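Local coordinates for protein glucose-6-phosphate 1-dehydrogenase (Mycobacterium avium, PDB 4LGV) that probably catalyses the NADP-dependent oxidation of glucose 6-phosphate to 6-phosphogluconolactone, the entry step of the oxidative pentose phosphate pathway, at residues A[119-124]-A[151-156]; A[129-134]-A[422-427]. All blocks are in the same frame, centred on the assembly; numbering follows the deposited sequence.

Interaction 1: A[119-124]-A[151-156]; sequences ELAEKI and ADLLER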
loop_
_atom_site.group_PDB
_atom_site.type_symbol
_atom_site.label_atom_id
_atom_site.label_comp_id
_atom_site.label_asym_id
_atom_site.label_seq_id
_atom_site.Cartn_x
_atom_site.Cartn_y
_atom_site.Cartn_z
ATOM N N GLU A 119 -54.232 23.510 -26.829
ATOM C CA GLU A 119 -55.034 23.469 -25.604
ATOM C C GLU A 119 -54.172 23.436 -24.316
ATOM O O GLU A 119 -54.406 24.176 -23.350
ATOM C CB GLU A 119 -55.927 22.234 -25.651
ATOM C CG GLU A 119 -57.389 22.527 -25.850
ATOM C CD GLU A 119 -58.225 21.268 -25.651
ATOM O OE1 GLU A 119 -58.104 20.345 -26.503
ATOM O OE2 GLU A 119 -58.958 21.207 -24.626
ATOM N N LEU A 120 -53.148 22.607 -24.335
ATOM C CA LEU A 120 -52.187 22.547 -23.232
ATOM C C LEU A 120 -51.528 23.894 -23.019
ATOM O O LEU A 120 -51.266 24.294 -21.895
ATOM C CB LEU A 120 -51.131 21.492 -23.556
ATOM C CG LEU A 120 -50.220 21.002 -22.441
ATOM C CD1 LEU A 120 -50.997 20.583 -21.202
ATOM C CD2 LEU A 120 -49.363 19.854 -22.949
ATOM N N ALA A 121 -51.228 24.593 -24.112
ATOM C CA ALA A 121 -50.518 25.887 -24.029
ATOM C C ALA A 121 -51.364 26.929 -23.324
ATOM O O ALA A 121 -50.818 27.816 -22.710
ATOM C CB ALA A 121 -50.105 26.379 -25.416
ATOM N N GLU A 122 -52.690 26.824 -23.403
ATOM C CA GLU A 122 -53.551 27.738 -22.638
ATOM C C GLU A 122 -53.426 27.499 -21.143
ATOM O O GLU A 122 -53.481 28.450 -20.363
ATOM C CB GLU A 122 -55.027 27.553 -22.973
ATOM C CG GLU A 122 -55.467 28.047 -24.318
ATOM C CD GLU A 122 -56.994 28.080 -24.424
ATOM O OE1 GLU A 122 -57.690 27.667 -23.449
ATOM O OE2 GLU A 122 -57.493 28.537 -25.480
ATOM N N LYS A 123 -53.335 26.224 -20.748
ATOM C CA LYS A 123 -53.314 25.855 -19.321
ATOM C C LYS A 123 -51.947 26.149 -18.693
ATOM O O LYS A 123 -51.837 26.219 -17.490
ATOM C CB LYS A 123 -53.760 24.391 -19.105
ATOM N N ILE A 124 -50.927 26.390 -19.509
ATOM C CA ILE A 124 -49.553 26.549 -19.025
ATOM C C ILE A 124 -49.060 27.944 -19.316
ATOM O O ILE A 124 -48.958 28.329 -20.467
ATOM C CB ILE A 124 -48.618 25.517 -19.722
ATOM C CG1 ILE A 124 -49.048 24.103 -19.345
ATOM C CG2 ILE A 124 -47.151 25.747 -19.362
ATOM C CD1 ILE A 124 -48.254 23.015 -20.021
ATOM N N ALA A 151 -44.983 23.681 -30.154
ATOM C CA ALA A 151 -45.837 24.625 -29.448
ATOM C C ALA A 151 -45.068 25.474 -28.455
ATOM O O ALA A 151 -45.664 26.168 -27.640
ATOM C CB ALA A 151 -46.973 23.888 -28.766
ATOM N N ASP A 152 -43.749 25.430 -28.508
ATOM C CA ASP A 152 -42.923 26.283 -27.650
ATOM C C ASP A 152 -43.237 26.061 -26.176
ATOM O O ASP A 152 -43.389 27.010 -25.427
ATOM C CB ASP A 152 -43.117 27.785 -28.006
ATOM C CG ASP A 152 -41.796 28.610 -27.845
ATOM O OD1 ASP A 152 -40.694 28.220 -28.335
ATOM O OD2 ASP A 152 -41.853 29.659 -27.177
ATOM N N LEU A 153 -43.284 24.817 -25.752
ATOM C CA LEU A 153 -43.601 24.492 -24.346
ATOM C C LEU A 153 -42.458 23.852 -23.568
ATOM O O LEU A 153 -42.679 23.325 -22.499
ATOM C CB LEU A 153 -44.820 23.569 -24.311
ATOM C CG LEU A 153 -46.178 24.224 -24.636
ATOM C CD1 LEU A 153 -47.313 23.203 -24.720
ATOM C CD2 LEU A 153 -46.488 25.296 -23.594
ATOM N N LEU A 154 -41.233 23.951 -24.068
ATOM C CA LEU A 154 -40.064 23.263 -23.465
ATOM C C LEU A 154 -39.037 24.149 -22.740
ATOM O O LEU A 154 -38.163 23.634 -22.054
ATOM C CB LEU A 154 -39.358 22.410 -24.526
ATOM C CG LEU A 154 -40.194 21.225 -25.026
ATOM C CD1 LEU A 154 -39.447 20.509 -26.137
ATOM C CD2 LEU A 154 -40.530 20.236 -23.911
ATOM N N GLU A 155 -39.158 25.458 -22.873
ATOM C CA GLU A 155 -38.287 26.398 -22.177
ATOM C C GLU A 155 -38.584 26.204 -20.702
ATOM O O GLU A 155 -39.739 26.177 -20.272
ATOM C CB GLU A 155 -38.525 27.865 -22.618
ATOM N N ARG A 156 -37.531 25.977 -19.950
ATOM C CA ARG A 156 -37.648 25.788 -18.504
ATOM C C ARG A 156 -38.365 24.523 -18.112
ATOM O O ARG A 156 -38.821 24.384 -16.976
ATOM C CB ARG A 156 -38.333 26.985 -17.803
ATOM C CG ARG A 156 -37.380 28.138 -17.522
ATOM C CD ARG A 156 -38.164 29.358 -17.091
ATOM N NE ARG A 156 -39.305 29.471 -17.972
ATOM C CZ ARG A 156 -40.400 30.154 -17.692
ATOM N NH1 ARG A 156 -40.529 30.804 -16.529
ATOM N NH2 ARG A 156 -41.375 30.175 -18.585
#

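Interaction 2: A[129-134]-A[422-427]; sequences RPLYYL and AAFNGD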
loop_
_atom_site.group_PDB
_atom_site.type_symbol
_atom_site.label_atom_id
_atom_site.label_comp_id
_atom_site.label_asym_id
_atom_site.label_seq_id
_atom_site.Cartn_x
_atom_site.Cartn_y
_atom_site.Cartn_z
ATOM N N ARG A 129 -42.709 26.434 -15.037
ATOM C CA ARG A 129 -41.563 25.539 -15.140
ATOM C C ARG A 129 -42.107 24.101 -15.078
ATOM O O ARG A 129 -42.116 23.430 -14.035
ATOM C CB ARG A 129 -40.479 25.887 -14.089
ATOM N N PRO A 130 -42.612 23.615 -16.203
ATOM C CA PRO A 130 -43.256 22.305 -16.142
ATOM C C PRO A 130 -42.320 21.114 -16.110
ATOM O O PRO A 130 -41.292 21.092 -16.822
ATOM C CB PRO A 130 -44.111 22.265 -17.427
ATOM C CG PRO A 130 -43.477 23.238 -18.350
ATOM C CD PRO A 130 -42.670 24.204 -17.537
ATOM N N LEU A 131 -42.706 20.105 -15.329
ATOM C CA LEU A 131 -42.206 18.737 -15.505
ATOM C C LEU A 131 -43.215 17.971 -16.319
ATOM O O LEU A 131 -44.331 17.790 -15.871
ATOM C CB LEU A 131 -42.006 18.019 -14.162
ATOM C CG LEU A 131 -41.644 16.544 -14.287
ATOM C CD1 LEU A 131 -40.331 16.366 -15.057
ATOM C CD2 LEU A 131 -41.463 15.852 -12.940
ATOM N N TYR A 132 -42.826 17.459 -17.477
ATOM C CA TYR A 132 -43.681 16.570 -18.277
ATOM C C TYR A 132 -43.296 15.142 -18.019
ATOM O O TYR A 132 -42.169 14.760 -18.266
ATOM C CB TYR A 132 -43.501 16.826 -19.775
ATOM C CG TYR A 132 -43.843 18.245 -20.199
ATOM C CD1 TYR A 132 -45.157 18.622 -20.372
ATOM C CD2 TYR A 132 -42.858 19.184 -20.411
ATOM C CE1 TYR A 132 -45.502 19.913 -20.727
ATOM C CE2 TYR A 132 -43.175 20.478 -20.807
ATOM C CZ TYR A 132 -44.501 20.840 -20.944
ATOM O OH TYR A 132 -44.827 22.115 -21.321
ATOM N N TYR A 133 -44.212 14.359 -17.479
ATOM C CA TYR A 133 -43.948 12.966 -17.123
ATOM C C TYR A 133 -44.691 12.052 -18.072
ATOM O O TYR A 133 -45.924 12.064 -18.125
ATOM C CB TYR A 133 -44.381 12.722 -15.664
ATOM C CG TYR A 133 -44.270 11.301 -15.224
ATOM C CD1 TYR A 133 -43.154 10.544 -15.543
ATOM C CD2 TYR A 133 -45.254 10.707 -14.470
ATOM C CE1 TYR A 133 -43.031 9.233 -15.142
ATOM C CE2 TYR A 133 -45.140 9.399 -14.064
ATOM C CZ TYR A 133 -44.013 8.672 -14.390
ATOM O OH TYR A 133 -43.873 7.348 -14.006
ATOM N N LEU A 134 -43.942 11.286 -18.857
ATOM C CA LEU A 134 -44.536 10.502 -19.926
ATOM C C LEU A 134 -44.653 9.042 -19.549
ATOM O O LEU A 134 -43.702 8.303 -19.703
ATOM C CB LEU A 134 -43.731 10.649 -21.220
ATOM C CG LEU A 134 -43.304 12.073 -21.601
ATOM C CD1 LEU A 134 -42.690 12.067 -22.999
ATOM C CD2 LEU A 134 -44.412 13.088 -21.558
ATOM N N ALA A 422 -37.973 13.430 -6.792
ATOM C CA ALA A 422 -36.661 13.897 -7.224
ATOM C C ALA A 422 -36.769 14.561 -8.612
ATOM O O ALA A 422 -36.132 15.583 -8.881
ATOM C CB ALA A 422 -35.677 12.752 -7.253
ATOM N N ALA A 423 -37.549 13.956 -9.501
ATOM C CA ALA A 423 -37.684 14.488 -10.841
ATOM C C ALA A 423 -38.259 15.877 -10.754
ATOM O O ALA A 423 -37.773 16.770 -11.411
ATOM C CB ALA A 423 -38.573 13.599 -11.701
ATOM N N PHE A 424 -39.302 16.036 -9.949
ATOM C CA PHE A 424 -39.989 17.297 -9.838
ATOM C C PHE A 424 -39.039 18.365 -9.323
ATOM O O PHE A 424 -39.097 19.513 -9.770
ATOM C CB PHE A 424 -41.238 17.179 -8.910
ATOM C CG PHE A 424 -42.124 18.385 -8.949
ATOM C CD1 PHE A 424 -43.022 18.560 -9.987
ATOM C CD2 PHE A 424 -42.021 19.398 -7.984
ATOM C CE1 PHE A 424 -43.835 19.693 -10.045
ATOM C CE2 PHE A 424 -42.817 20.543 -8.049
ATOM C CZ PHE A 424 -43.721 20.687 -9.083
ATOM N N ASN A 425 -38.161 17.988 -8.391
ATOM C CA ASN A 425 -37.195 18.922 -7.800
ATOM C C ASN A 425 -35.890 19.028 -8.543
ATOM O O ASN A 425 -35.002 19.733 -8.114
ATOM C CB ASN A 425 -36.915 18.579 -6.327
ATOM C CG ASN A 425 -38.162 18.569 -5.509
ATOM O OD1 ASN A 425 -38.468 17.577 -4.862
ATOM N ND2 ASN A 425 -38.928 19.644 -5.580
ATOM N N GLY A 426 -35.790 18.398 -9.705
ATOM C CA GLY A 426 -34.574 18.498 -10.546
ATOM C C GLY A 426 -33.317 17.837 -9.974
ATOM O O GLY A 426 -32.212 18.188 -10.328
ATOM N N ASP A 427 -33.490 16.873 -9.080
ATOM C CA ASP A 427 -32.374 16.120 -8.526
ATOM C C ASP A 427 -32.101 14.906 -9.442
ATOM O O ASP A 427 -32.884 13.950 -9.486
ATOM C CB ASP A 427 -32.740 15.727 -7.081
ATOM C CG ASP A 427 -31.694 14.871 -6.401
ATOM O OD1 ASP A 427 -30.590 14.659 -6.951
ATOM O OD2 ASP A 427 -32.018 14.340 -5.311
#

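Interaction 1: A[119-124]-A[151-156]
Ala121 and Leu153 mark the closest backbone approach, with Ala121 CA 7.1 Å from Leu153 CA. No hydrogen bond joins segments 119-124 and 151-156. The first is the last turn of helix 114-123, which Ile124 leaves with extended backbone angles. The second is irregular chain following helix 141-150, whose end is a Schellman motif: Asp152, with a phi of 57°, is the C-prime residue, Leu153 N returns to Leu148 O and Asp152 N to Ala149 O. Just after this cap, Leu153 points at the end of helix 114-123, and this side chain accounts for about half of the 158 Å² buried. CG lies beside the backbone N and anti to the carbonyl carbon (chi1 -73°), which carries both methyls out to the helix. CD2 comes up alongside the helix at Ala121, 4.1 Å from Ala121 CA, and Ala121 CB is 4.2 Å from the same Leu153 CD2. Helices 114-123 and 141-150 precede strands 130-134 and 158-162 of the parallel, Rossmann-type sheet, and Leu153 packs between the C-terminal ends of the two helices. The other methyl, Leu153 CD1, lies 4.2 Å from Ala121 N and also faces the branch point of Leu120, with Leu120 CG 4.3 Å away. Ile124 adds its CG2, which lies 4.3 Å from Leu153 CD2. All these approaches are loose van der Waals contacts. Leu120 also touches Leu148 of helix 141-150 and Phe36 and Leu107 of the sheet, and Ile124 touches Leu32 and Val34, so both pack on Leu153 and on the sheet at once.

Interaction 2: A[129-134]-A[422-427]
Leu131, Phe424 and Ala423 account for nearly all of the 133 Å² buried here, and Leu131 alone contributes more than half. It stands on strand 130-134 and points at the last turn of helix 413-424; Leu131 CA and Phe424 CA are 6.3 Å apart. Its CG is anti to the backbone N (chi1 173°), and a single methyl, CD2, makes the closest contacts. Leu131 CD2 lies over the helix backbone, 3.7 Å from Phe424 N, and Phe424 CA is equally near. Ala423 presents its methyl to the same atom, with Ala423 CB 3.9 Å from Leu131 CD2, and Phe424 CB is 4.2 Å from Leu131 CD2. The Phe424 ring is turned obliquely to this methyl, and the Phe424 side chain also touches Ser30. No hydrogen bond crosses. Just beyond the contact the helix closes in a Schellman motif: Gly426, at positive phi, is the C-prime residue, and Asp427 N bonds to Ala422 O at 2.9 Å. Two residues along the strand, Tyr133 OH bonds both Tyr416 OH of this same helix and Glu162 OE1, a polar link beside the apolar one. With Leu33 and Ala160 of the flanking strands also touching Leu131, the geometry is that of a helix from the C-terminal family region packing against one face of the parallel, Rossmann-type sheet.

In the fold
Strand 130-134 ties the two contacts together, and its alternating side chains separate them. Leu131 and Tyr133 serve the sheet face packed by helix 413-424 in interaction 2, whereas Tyr132 and Leu134 lie on the face packed by helix 141-150, beside interaction 1. A polar bridge between them is Tyr132: its OH is 2.7 Å from Leu153 O, probably a hydrogen bond, and it packs on Ile124. Both contacts are apolar, without hydrogen bonds of their own. Interaction 1 is partly buried, its centre about 31 Å from the centre of the chain, and stays within the nucleotide-binding family region; interaction 2 is buried, its centre about 18 Å from the chain centre, and joins two family regions.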